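PDB 2FIW: GCN5-related N-acetyltransferase:Aminotransferase, class-II from Rhodopseudomonas palustris, which probably transfers the acetyl group of acetyl coenzyme A, which it binds, to an amino group of an acceptor substrate. Local coordinates for residues A27-L32 with A44-A49; G75-K80 with D86-H91; N126-F131 with T154-S159. One frame throughout, in Å; residues are numbered along the deposited sequence. Where two conformers were deposited one is given.

Contact 1: residues A27-L32 with A44-A49. With ACO (acetyl coenzyme *a), chain C.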
# COMPACT_ATOMS: atom_id res chain seq x y z
N ALA A 27 -8.80 -8.31 0.03
CA ALA A 27 -10.06 -7.67 -0.35
C ALA A 27 -9.82 -6.45 -1.22
O ALA A 27 -10.58 -6.18 -2.15
CB ALA A 27 -10.86 -7.33 0.86
N SER A 28 -8.77 -5.70 -0.91
CA SER A 28 -8.34 -4.53 -1.69
C SER A 28 -7.97 -4.92 -3.13
O SER A 28 -8.35 -4.25 -4.08
CB SER A 28 -7.13 -3.90 -1.00
OG SER A 28 -6.76 -2.68 -1.62
N ILE A 29 -7.21 -6.01 -3.26
CA ILE A 29 -6.80 -6.53 -4.56
C ILE A 29 -8.00 -7.06 -5.39
O ILE A 29 -8.17 -6.68 -6.55
CB ILE A 29 -5.71 -7.59 -4.37
CG1 ILE A 29 -4.43 -6.92 -3.85
CG2 ILE A 29 -5.47 -8.41 -5.68
CD1 ILE A 29 -3.43 -7.89 -3.25
N GLU A 30 -8.79 -7.95 -4.80
CA GLU A 30 -9.95 -8.53 -5.48
C GLU A 30 -10.83 -7.43 -6.05
O GLU A 30 -11.11 -7.38 -7.26
CB GLU A 30 -10.76 -9.39 -4.51
CG GLU A 30 -10.06 -10.68 -4.07
CD GLU A 30 -10.86 -11.44 -3.02
OE1 GLU A 30 -11.72 -10.83 -2.34
OE2 GLU A 30 -10.60 -12.66 -2.87
N GLN A 31 -11.21 -6.51 -5.17
CA GLN A 31 -12.26 -5.53 -5.47
C GLN A 31 -11.80 -4.24 -6.15
O GLN A 31 -12.63 -3.55 -6.75
CB GLN A 31 -13.09 -5.21 -4.21
CG GLN A 31 -13.73 -6.45 -3.54
CD GLN A 31 -14.63 -6.12 -2.33
OE1 GLN A 31 -15.50 -5.23 -2.40
NE2 GLN A 31 -14.42 -6.84 -1.22
N LEU A 32 -10.51 -3.88 -6.08
CA LEU A 32 -10.12 -2.55 -6.59
C LEU A 32 -9.25 -2.52 -7.83
O LEU A 32 -8.90 -1.45 -8.32
CB LEU A 32 -9.51 -1.68 -5.48
CG LEU A 32 -10.35 -1.45 -4.22
CD1 LEU A 32 -9.50 -0.98 -3.06
CD2 LEU A 32 -11.53 -0.49 -4.49
N ALA A 44 -2.83 -14.26 -8.23
CA ALA A 44 -1.41 -14.41 -7.92
C ALA A 44 -0.92 -13.33 -6.96
O ALA A 44 -0.22 -13.61 -6.00
CB ALA A 44 -0.59 -14.40 -9.18
N TRP A 45 -1.29 -12.08 -7.25
CA TRP A 45 -1.01 -10.94 -6.38
C TRP A 45 -1.52 -11.21 -4.95
O TRP A 45 -0.73 -11.17 -4.01
CB TRP A 45 -1.66 -9.70 -6.97
CG TRP A 45 -1.35 -8.39 -6.33
CD1 TRP A 45 -0.62 -8.17 -5.17
CD2 TRP A 45 -1.79 -7.12 -6.78
NE1 TRP A 45 -0.58 -6.82 -4.90
CE2 TRP A 45 -1.29 -6.15 -5.86
CE3 TRP A 45 -2.55 -6.69 -7.87
CZ2 TRP A 45 -1.54 -4.77 -6.02
CZ3 TRP A 45 -2.80 -5.32 -8.02
CH2 TRP A 45 -2.30 -4.38 -7.09
N ALA A 46 -2.82 -11.51 -4.79
CA ALA A 46 -3.42 -11.81 -3.49
C ALA A 46 -2.84 -13.04 -2.80
O ALA A 46 -2.86 -13.13 -1.57
CB ALA A 46 -4.91 -11.99 -3.62
N SER A 47 -2.34 -13.99 -3.58
CA SER A 47 -1.92 -15.26 -3.03
C SER A 47 -0.72 -15.06 -2.12
O SER A 47 -0.29 -15.99 -1.46
CB SER A 47 -1.61 -16.30 -4.14
OG SER A 47 -0.27 -16.14 -4.64
N ALA A 48 -0.17 -13.84 -2.09
CA ALA A 48 0.97 -13.56 -1.21
C ALA A 48 0.60 -13.67 0.27
O ALA A 48 1.45 -13.99 1.12
CB ALA A 48 1.57 -12.21 -1.53
N ALA A 49 -0.67 -13.44 0.59
CA ALA A 49 -1.16 -13.57 1.96
C ALA A 49 -1.38 -15.05 2.40
O ALA A 49 -1.72 -15.31 3.57
CB ALA A 49 -2.42 -12.74 2.15
N1A ACO C . -14.72 13.15 -2.33
C2A ACO C . -14.14 12.91 -3.52
N3A ACO C . -12.91 12.37 -3.61
C4A ACO C . -12.18 12.03 -2.50
C5A ACO C . -12.71 12.25 -1.23
C6A ACO C . -14.08 12.85 -1.17
N6A ACO C . -14.67 13.10 0.03
N7A ACO C . -11.80 11.84 -0.33
C8A ACO C . -10.73 11.37 -1.02
N9A ACO C . -10.97 11.50 -2.33
C1B ACO C . -10.10 11.12 -3.48
C2B ACO C . -8.73 11.77 -3.50
O2B ACO C . -8.79 13.08 -4.07
C3B ACO C . -7.95 10.81 -4.37
O3B ACO C . -7.94 11.23 -5.74
P3B ACO C . -6.77 10.79 -6.77
O7A ACO C . -7.02 9.34 -7.16
O8A ACO C . -5.49 10.97 -6.00
O9A ACO C . -6.97 11.77 -7.91
C4B ACO C . -8.67 9.46 -4.24
O4B ACO C . -9.89 9.71 -3.55
C5B ACO C . -7.86 8.43 -3.46
O5B ACO C . -7.37 9.06 -2.26
P1A ACO C . -7.48 8.39 -0.80
O1A ACO C . -8.94 8.35 -0.38
O2A ACO C . -6.45 9.12 0.03
O3A ACO C . -6.94 6.90 -1.12
P2A ACO C . -7.73 5.57 -0.77
O4A ACO C . -8.90 5.47 -1.71
O5A ACO C . -7.96 5.55 0.72
O6A ACO C . -6.66 4.40 -1.13
CBP ACO C . -5.33 3.02 -2.71
CCP ACO C . -5.78 4.42 -2.26
CDP ACO C . -4.55 3.18 -4.01
CEP ACO C . -4.46 2.38 -1.64
CAP ACO C . -6.55 2.08 -2.93
OAP ACO C . -7.34 2.48 -4.06
C9P ACO C . -6.29 0.58 -2.97
O9P ACO C . -6.29 -0.14 -1.86
N8P ACO C . -6.10 0.01 -4.09
C7P ACO C . -5.88 -1.41 -4.40
C6P ACO C . -4.53 -1.96 -3.94
C5P ACO C . -3.44 -1.19 -4.63
O5P ACO C . -3.51 -0.93 -5.82
N4P ACO C . -2.43 -0.82 -3.86
C3P ACO C . -1.28 -0.05 -4.31
C2P ACO C . -0.27 -1.03 -4.87
S1P ACO C . 1.23 -0.12 -4.89
C ACO C . 2.10 -0.71 -3.60
O ACO C . 1.53 -1.26 -2.66
CH3 ACO C . 3.42 -0.58 -3.61
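I29 of helix 18-32 lays its branched side chain over the indole of W45 of helix 39-46, and beside the methyl of A46. These are the two helices that follow the first strand of the GNAT (GCN5-related N-acetyltransferase) fold, and their junction borders the pantetheine arm of acetyl coenzyme A. The tight part is a CH-pi contact: I29 CD1 stands 3.5 Å from the centroid of the W45 five-membered ring and 15° off its normal. Behind it, I29 CG1 lies 3.8 Å above the same face, over the middle of the whole indole, and I29 CG2 comes within 4.0 Å of W45 CE3 on the benzene half. The isoleucine thus spreads across both rings. CG of W45 is anti to the backbone N (chi1 -172°), which carries the indole off helix 39-46 and beneath I29.

Packing slackens toward A46, whose CB is 4.2 Å from I29 CG2. Beyond it, E30 and Q31 lie on the exposed side of helix 18-32.

The inward side is more polar. A hydrogen bond from W45 NE1 to Y89 OH helps hold the indole in place, and its far end, CH2, lies 3.9 Å from O5P of the cofactor, which sits near the ring plane at the edge. One turn of helix away from L32, S28 is hydrogen-bonded through OG to the carbonyl oxygen of V90. L32 borders the other amide of the arm, bringing CD1 to 3.5 Å from O9P, while S28 OG approaches that oxygen to 2.6 Å.

Contact 2: residues G75-K80 with D86-H91. With ACO (acetyl coenzyme *a), chain C.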
# COMPACT_ATOMS: atom_id res chain seq x y z
N GLY A 75 -7.14 -0.05 6.58
CA GLY A 75 -6.04 0.19 5.65
C GLY A 75 -4.68 0.03 6.31
O GLY A 75 -4.57 0.12 7.54
N PHE A 76 -3.65 -0.23 5.51
CA PHE A 76 -2.29 -0.28 6.03
C PHE A 76 -1.26 0.10 4.94
O PHE A 76 -1.53 0.04 3.72
CB PHE A 76 -1.96 -1.66 6.66
CG PHE A 76 -1.69 -2.73 5.65
CD1 PHE A 76 -2.75 -3.39 5.00
CD2 PHE A 76 -0.37 -3.07 5.31
CE1 PHE A 76 -2.49 -4.37 4.05
CE2 PHE A 76 -0.11 -4.06 4.36
CZ PHE A 76 -1.17 -4.71 3.74
N ALA A 77 -0.08 0.50 5.39
CA ALA A 77 1.01 0.79 4.46
C ALA A 77 2.34 0.43 5.10
O ALA A 77 2.44 0.35 6.33
CB ALA A 77 0.98 2.25 4.01
N SER A 78 3.35 0.21 4.27
CA SER A 78 4.60 -0.34 4.73
C SER A 78 5.78 0.30 4.04
O SER A 78 5.88 0.33 2.81
CB SER A 78 4.63 -1.84 4.52
OG SER A 78 5.45 -2.48 5.47
N LEU A 79 6.68 0.84 4.86
CA LEU A 79 7.93 1.36 4.35
C LEU A 79 9.02 0.29 4.49
O LEU A 79 9.20 -0.28 5.57
CB LEU A 79 8.31 2.64 5.11
CG LEU A 79 9.61 3.32 4.67
CD1 LEU A 79 9.36 4.20 3.46
CD2 LEU A 79 10.13 4.13 5.85
N LYS A 80 9.69 -0.00 3.38
CA LYS A 80 10.87 -0.87 3.40
C LYS A 80 12.10 0.01 3.34
O LYS A 80 12.15 0.98 2.57
CB LYS A 80 10.87 -1.84 2.21
CG LYS A 80 12.12 -2.73 2.15
CD LYS A 80 11.95 -3.89 1.18
CE LYS A 80 13.28 -4.60 0.97
NZ LYS A 80 13.15 -6.10 1.04
N ASP A 86 6.62 0.07 0.19
CA ASP A 86 6.50 -1.34 -0.16
C ASP A 86 5.05 -1.78 -0.35
O ASP A 86 4.76 -2.61 -1.21
CB ASP A 86 7.18 -2.20 0.90
CG ASP A 86 7.36 -3.64 0.45
OD1 ASP A 86 7.91 -3.87 -0.65
OD2 ASP A 86 6.96 -4.56 1.20
N MSE A 87 4.14 -1.21 0.44
CA MSE A 87 2.75 -1.63 0.48
C MSE A 87 1.82 -0.49 0.85
O MSE A 87 2.17 0.35 1.70
CB MSE A 87 2.56 -2.78 1.47
CG MSE A 87 3.38 -4.01 1.12
SE MSE A 87 3.00 -5.51 2.23
CE MSE A 87 3.74 -4.89 3.78
N LEU A 88 0.67 -0.46 0.19
CA LEU A 88 -0.42 0.49 0.44
C LEU A 88 -1.71 -0.21 0.06
O LEU A 88 -1.93 -0.47 -1.12
CB LEU A 88 -0.27 1.74 -0.43
CG LEU A 88 -0.86 3.07 0.06
CD1 LEU A 88 -1.33 3.94 -1.10
CD2 LEU A 88 -1.94 3.00 1.15
N TYR A 89 -2.54 -0.53 1.04
CA TYR A 89 -3.79 -1.27 0.80
C TYR A 89 -4.89 -0.75 1.72
O TYR A 89 -4.80 -0.86 2.95
CB TYR A 89 -3.59 -2.79 0.97
CG TYR A 89 -2.59 -3.34 -0.01
CD1 TYR A 89 -2.99 -3.76 -1.28
CD2 TYR A 89 -1.23 -3.39 0.31
CE1 TYR A 89 -2.06 -4.24 -2.22
CE2 TYR A 89 -0.28 -3.86 -0.61
CZ TYR A 89 -0.71 -4.29 -1.88
OH TYR A 89 0.21 -4.75 -2.81
N VAL A 90 -5.90 -0.14 1.13
CA VAL A 90 -7.09 0.31 1.84
C VAL A 90 -8.21 -0.67 1.55
O VAL A 90 -8.36 -1.11 0.42
CB VAL A 90 -7.49 1.74 1.39
CG1 VAL A 90 -8.78 2.23 2.13
CG2 VAL A 90 -6.31 2.71 1.61
N HIS A 91 -8.99 -1.02 2.57
CA HIS A 91 -10.13 -1.92 2.39
C HIS A 91 -11.08 -1.30 1.36
O HIS A 91 -11.24 -0.08 1.37
CB HIS A 91 -10.85 -2.16 3.72
CG HIS A 91 -11.78 -3.34 3.70
ND1 HIS A 91 -13.11 -3.23 3.35
CD2 HIS A 91 -11.55 -4.65 3.94
CE1 HIS A 91 -13.67 -4.43 3.39
NE2 HIS A 91 -12.75 -5.31 3.75
N1A ACO C . -14.72 13.15 -2.33
C2A ACO C . -14.14 12.91 -3.52
N3A ACO C . -12.91 12.37 -3.61
C4A ACO C . -12.18 12.03 -2.50
C5A ACO C . -12.71 12.25 -1.23
C6A ACO C . -14.08 12.85 -1.17
N6A ACO C . -14.67 13.10 0.03
N7A ACO C . -11.80 11.84 -0.33
C8A ACO C . -10.73 11.37 -1.02
N9A ACO C . -10.97 11.50 -2.33
C1B ACO C . -10.10 11.12 -3.48
C2B ACO C . -8.73 11.77 -3.50
O2B ACO C . -8.79 13.08 -4.07
C3B ACO C . -7.95 10.81 -4.37
O3B ACO C . -7.94 11.23 -5.74
P3B ACO C . -6.77 10.79 -6.77
O7A ACO C . -7.02 9.34 -7.16
O8A ACO C . -5.49 10.97 -6.00
O9A ACO C . -6.97 11.77 -7.91
C4B ACO C . -8.67 9.46 -4.24
O4B ACO C . -9.89 9.71 -3.55
C5B ACO C . -7.86 8.43 -3.46
O5B ACO C . -7.37 9.06 -2.26
P1A ACO C . -7.48 8.39 -0.80
O1A ACO C . -8.94 8.35 -0.38
O2A ACO C . -6.45 9.12 0.03
O3A ACO C . -6.94 6.90 -1.12
P2A ACO C . -7.73 5.57 -0.77
O4A ACO C . -8.90 5.47 -1.71
O5A ACO C . -7.96 5.55 0.72
O6A ACO C . -6.66 4.40 -1.13
CBP ACO C . -5.33 3.02 -2.71
CCP ACO C . -5.78 4.42 -2.26
CDP ACO C . -4.55 3.18 -4.01
CEP ACO C . -4.46 2.38 -1.64
CAP ACO C . -6.55 2.08 -2.93
OAP ACO C . -7.34 2.48 -4.06
C9P ACO C . -6.29 0.58 -2.97
O9P ACO C . -6.29 -0.14 -1.86
N8P ACO C . -6.10 0.01 -4.09
C7P ACO C . -5.88 -1.41 -4.40
C6P ACO C . -4.53 -1.96 -3.94
C5P ACO C . -3.44 -1.19 -4.63
O5P ACO C . -3.51 -0.93 -5.82
N4P ACO C . -2.43 -0.82 -3.86
C3P ACO C . -1.28 -0.05 -4.31
C2P ACO C . -0.27 -1.03 -4.87
S1P ACO C . 1.23 -0.12 -4.89
C ACO C . 2.10 -0.71 -3.60
O ACO C . 1.53 -1.26 -2.66
CH3 ACO C . 3.42 -0.58 -3.61
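From the G75-V90 pair to the S78-M87 pair the two strands run antiparallel, their axes 4.4 Å apart at closest approach and their directions 172° apart. F76 and Y89 form a hydrogen-bonded pair, N to O in both directions, and S78 N donates to M87 O. S78 O then receives D86 N at 2.7 Å and, weakly, M87 N, so that D86 and M87 together face S78 in a classic beta bulge.

F76 and Y89 project side by side from one face of the sheet. CE1 of F76 meets CB of Y89 at 3.6 Å, and the rings, planes 26° apart, are slid so far that they barely overlap. F76 CG takes the crowded position between backbone N and carbonyl carbon (chi1 77°), tilting the ring toward strand 84-90. Selenomethionine M87 flanks it in a Met-aromatic contact, SE 5.4 Å from the F76 centroid and at the ring edge, while its bent end puts CE 3.3 Å from S78 CB. Helix 18-32 covers the two aromatic rings, and R58 forms a salt bridge with D86.

This hairpin lies in the middle of the GNAT sheet, and strand 84-90 is its cofactor-binding strand. The pantetheine arm pairs with it like a further strand: N4P donates to L88 O at 2.8 Å, V90 N donates to O9P at 3.0 Å, and L88 N makes a weak bond to the acetyl oxygen. On the opposite face from F76, A77 CB touches L88 CD2 beneath helix 99-112, and L88 CD1 packs 3.5 Å from the cofactor methyl CEP.

Contact 3: residues N126-F131 with T154-S159. With ACO (acetyl coenzyme *a), chain C.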
# COMPACT_ATOMS: atom_id res chain seq x y z
N ASN A 126 -3.56 0.72 -11.13
CA ASN A 126 -4.75 1.34 -10.54
C ASN A 126 -4.43 2.43 -9.50
O ASN A 126 -5.26 3.33 -9.28
CB ASN A 126 -5.64 0.26 -9.92
CG ASN A 126 -4.87 -0.66 -9.00
OD1 ASN A 126 -3.89 -1.29 -9.41
ND2 ASN A 126 -5.30 -0.73 -7.75
N ALA A 127 -3.25 2.34 -8.88
CA ALA A 127 -2.80 3.31 -7.90
C ALA A 127 -1.86 4.32 -8.54
O ALA A 127 -1.43 5.28 -7.90
CB ALA A 127 -2.12 2.61 -6.75
N ALA A 128 -1.53 4.13 -9.80
CA ALA A 128 -0.64 5.05 -10.51
C ALA A 128 -1.07 6.54 -10.41
O ALA A 128 -0.24 7.41 -10.12
CB ALA A 128 -0.51 4.62 -11.97
N GLU A 129 -2.34 6.81 -10.65
CA GLU A 129 -2.88 8.18 -10.65
C GLU A 129 -2.86 8.78 -9.24
O GLU A 129 -2.40 9.91 -9.06
CB GLU A 129 -4.28 8.21 -11.25
CG GLU A 129 -4.98 9.56 -11.25
CD GLU A 129 -4.45 10.54 -12.32
OE1 GLU A 129 -3.22 10.81 -12.37
OE2 GLU A 129 -5.30 11.06 -13.10
N PHE A 130 -3.32 8.00 -8.26
CA PHE A 130 -3.19 8.31 -6.84
C PHE A 130 -1.82 8.85 -6.49
O PHE A 130 -1.73 9.91 -5.89
CB PHE A 130 -3.47 7.09 -5.96
CG PHE A 130 -3.13 7.32 -4.49
CD1 PHE A 130 -4.08 7.85 -3.60
CD2 PHE A 130 -1.87 7.04 -4.00
CE1 PHE A 130 -3.78 8.08 -2.27
CE2 PHE A 130 -1.54 7.27 -2.66
CZ PHE A 130 -2.51 7.79 -1.80
N PHE A 131 -0.76 8.10 -6.85
CA PHE A 131 0.61 8.52 -6.51
C PHE A 131 1.05 9.76 -7.25
O PHE A 131 1.74 10.61 -6.68
CB PHE A 131 1.63 7.39 -6.69
CG PHE A 131 1.63 6.37 -5.57
CD1 PHE A 131 2.23 6.65 -4.35
CD2 PHE A 131 1.02 5.12 -5.74
CE1 PHE A 131 2.22 5.70 -3.30
CE2 PHE A 131 1.01 4.17 -4.71
CZ PHE A 131 1.61 4.46 -3.49
N THR A 154 4.71 0.55 -12.28
CA THR A 154 5.57 1.66 -12.64
C THR A 154 6.31 2.13 -11.40
O THR A 154 5.71 2.38 -10.34
CB THR A 154 4.74 2.84 -13.22
OG1 THR A 154 3.77 2.33 -14.13
CG2 THR A 154 5.62 3.82 -13.97
N THR A 155 7.63 2.24 -11.54
CA THR A 155 8.47 2.87 -10.54
C THR A 155 8.25 4.37 -10.65
O THR A 155 8.31 4.94 -11.73
CB THR A 155 9.96 2.53 -10.76
OG1 THR A 155 10.11 1.11 -10.81
CG2 THR A 155 10.83 3.09 -9.64
N MSE A 156 7.92 4.99 -9.52
CA MSE A 156 7.60 6.40 -9.44
C MSE A 156 8.33 6.94 -8.22
O MSE A 156 8.33 6.29 -7.17
CB MSE A 156 6.10 6.63 -9.28
CG MSE A 156 5.23 5.83 -10.24
SE MSE A 156 3.39 6.34 -10.18
CE MSE A 156 2.70 5.01 -11.25
N THR A 157 8.95 8.10 -8.35
CA THR A 157 9.76 8.66 -7.27
C THR A 157 9.27 10.05 -6.86
O THR A 157 8.74 10.79 -7.67
CB THR A 157 11.26 8.73 -7.64
OG1 THR A 157 11.43 9.55 -8.80
CG2 THR A 157 11.84 7.34 -7.92
N LYS A 158 9.44 10.37 -5.58
CA LYS A 158 9.14 11.69 -5.05
C LYS A 158 10.31 12.26 -4.26
O LYS A 158 10.84 11.59 -3.36
CB LYS A 158 7.89 11.65 -4.18
CG LYS A 158 7.38 13.03 -3.74
CD LYS A 158 6.31 12.91 -2.69
CE LYS A 158 5.78 14.27 -2.28
NZ LYS A 158 4.57 14.13 -1.42
N SER A 159 10.70 13.49 -4.59
CA SER A 159 11.69 14.25 -3.81
C SER A 159 11.04 14.74 -2.51
O SER A 159 9.92 15.26 -2.54
CB SER A 159 12.23 15.44 -4.61
OG SER A 159 13.55 15.79 -4.20
N1A ACO C . -14.72 13.15 -2.33
C2A ACO C . -14.14 12.91 -3.52
N3A ACO C . -12.91 12.37 -3.61
C4A ACO C . -12.18 12.03 -2.50
C5A ACO C . -12.71 12.25 -1.23
C6A ACO C . -14.08 12.85 -1.17
N6A ACO C . -14.67 13.10 0.03
N7A ACO C . -11.80 11.84 -0.33
C8A ACO C . -10.73 11.37 -1.02
N9A ACO C . -10.97 11.50 -2.33
C1B ACO C . -10.10 11.12 -3.48
C2B ACO C . -8.73 11.77 -3.50
O2B ACO C . -8.79 13.08 -4.07
C3B ACO C . -7.95 10.81 -4.37
O3B ACO C . -7.94 11.23 -5.74
P3B ACO C . -6.77 10.79 -6.77
O7A ACO C . -7.02 9.34 -7.16
O8A ACO C . -5.49 10.97 -6.00
O9A ACO C . -6.97 11.77 -7.91
C4B ACO C . -8.67 9.46 -4.24
O4B ACO C . -9.89 9.71 -3.55
C5B ACO C . -7.86 8.43 -3.46
O5B ACO C . -7.37 9.06 -2.26
P1A ACO C . -7.48 8.39 -0.80
O1A ACO C . -8.94 8.35 -0.38
O2A ACO C . -6.45 9.12 0.03
O3A ACO C . -6.94 6.90 -1.12
P2A ACO C . -7.73 5.57 -0.77
O4A ACO C . -8.90 5.47 -1.71
O5A ACO C . -7.96 5.55 0.72
O6A ACO C . -6.66 4.40 -1.13
CBP ACO C . -5.33 3.02 -2.71
CCP ACO C . -5.78 4.42 -2.26
CDP ACO C . -4.55 3.18 -4.01
CEP ACO C . -4.46 2.38 -1.64
CAP ACO C . -6.55 2.08 -2.93
OAP ACO C . -7.34 2.48 -4.06
C9P ACO C . -6.29 0.58 -2.97
O9P ACO C . -6.29 -0.14 -1.86
N8P ACO C . -6.10 0.01 -4.09
C7P ACO C . -5.88 -1.41 -4.40
C6P ACO C . -4.53 -1.96 -3.94
C5P ACO C . -3.44 -1.19 -4.63
O5P ACO C . -3.51 -0.93 -5.82
N4P ACO C . -2.43 -0.82 -3.86
C3P ACO C . -1.28 -0.05 -4.31
C2P ACO C . -0.27 -1.03 -4.87
S1P ACO C . 1.23 -0.12 -4.89
C ACO C . 2.10 -0.71 -3.60
O ACO C . 1.53 -1.26 -2.66
CH3 ACO C . 3.42 -0.58 -3.61
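M156, a selenomethionine in strand 149-159, reaches across to A128 and F131 of the short helix 128-132 and supplies most of the surface buried here. Its CG is anti to the carbonyl carbon (chi1 -48°) and the chain is extended from there on, carrying the terminal methyl to the helix. That methyl, CE, abuts A128 CB at 3.3 Å and also touches A128 CA, while SE lies 4.0 Å from F131 CB and 3.8 Å from A128 O. F131 offers only its CB to the strand. Its ring turns away, so that one face lies under the edge of F130, with F130 CD2 3.8 Å above its centre; V121, I85 and L88 border it as well.

The helix is thereby seated on the part of the GNAT sheet where strand 149-159 lies between strands 118-123 and 137-146. Its other side, together with the residues leading into it, meets acetyl coenzyme A. F130 covers CCP with one face of its ring, and A127 CB lies 3.7 Å from C3P. N126 ND2 donates to O5P of the pantetheine arm over 2.6 Å, with a bent N-H...O angle of 131°, and OD1 of the same amide is hydrogen-bonded to S124 OG, which fixes the rotation of the group. With an alanine at N126, the O5P carbonyl would probably lose this amide donor and S124 a hydrogen-bonding mate, setting that part of the arm freer to turn.

Between helix and strand the side chains meet through carbon and selenium alone. Such contact is weakly directional, which implies that shape and burial, more than polar bonds between these side chains, set the helix against the sheet, while N126 makes a polar tie to the cofactor.

From the N terminus, contact 1 comes first, closing a loop of eleven residues between its segments, part of it helix 39-46. Contact 2 follows as a beta hairpin with five residues between its segments. Contact 3 closes the longest excursion, 22 residues that include strand 137-146. The three lie in series along the chain, and none nests in or crosses another. In space they adjoin: I29 and L32 pack on Y89 and V90, resting helix 18-32 on the hairpin, and L88 CD1 packs on the rings of F130 and F131, joining contact 2 to contact 3. All three border acetyl coenzyme A, so its pantetheine arm is flanked by helices, central strand and the residues around helix 128-132.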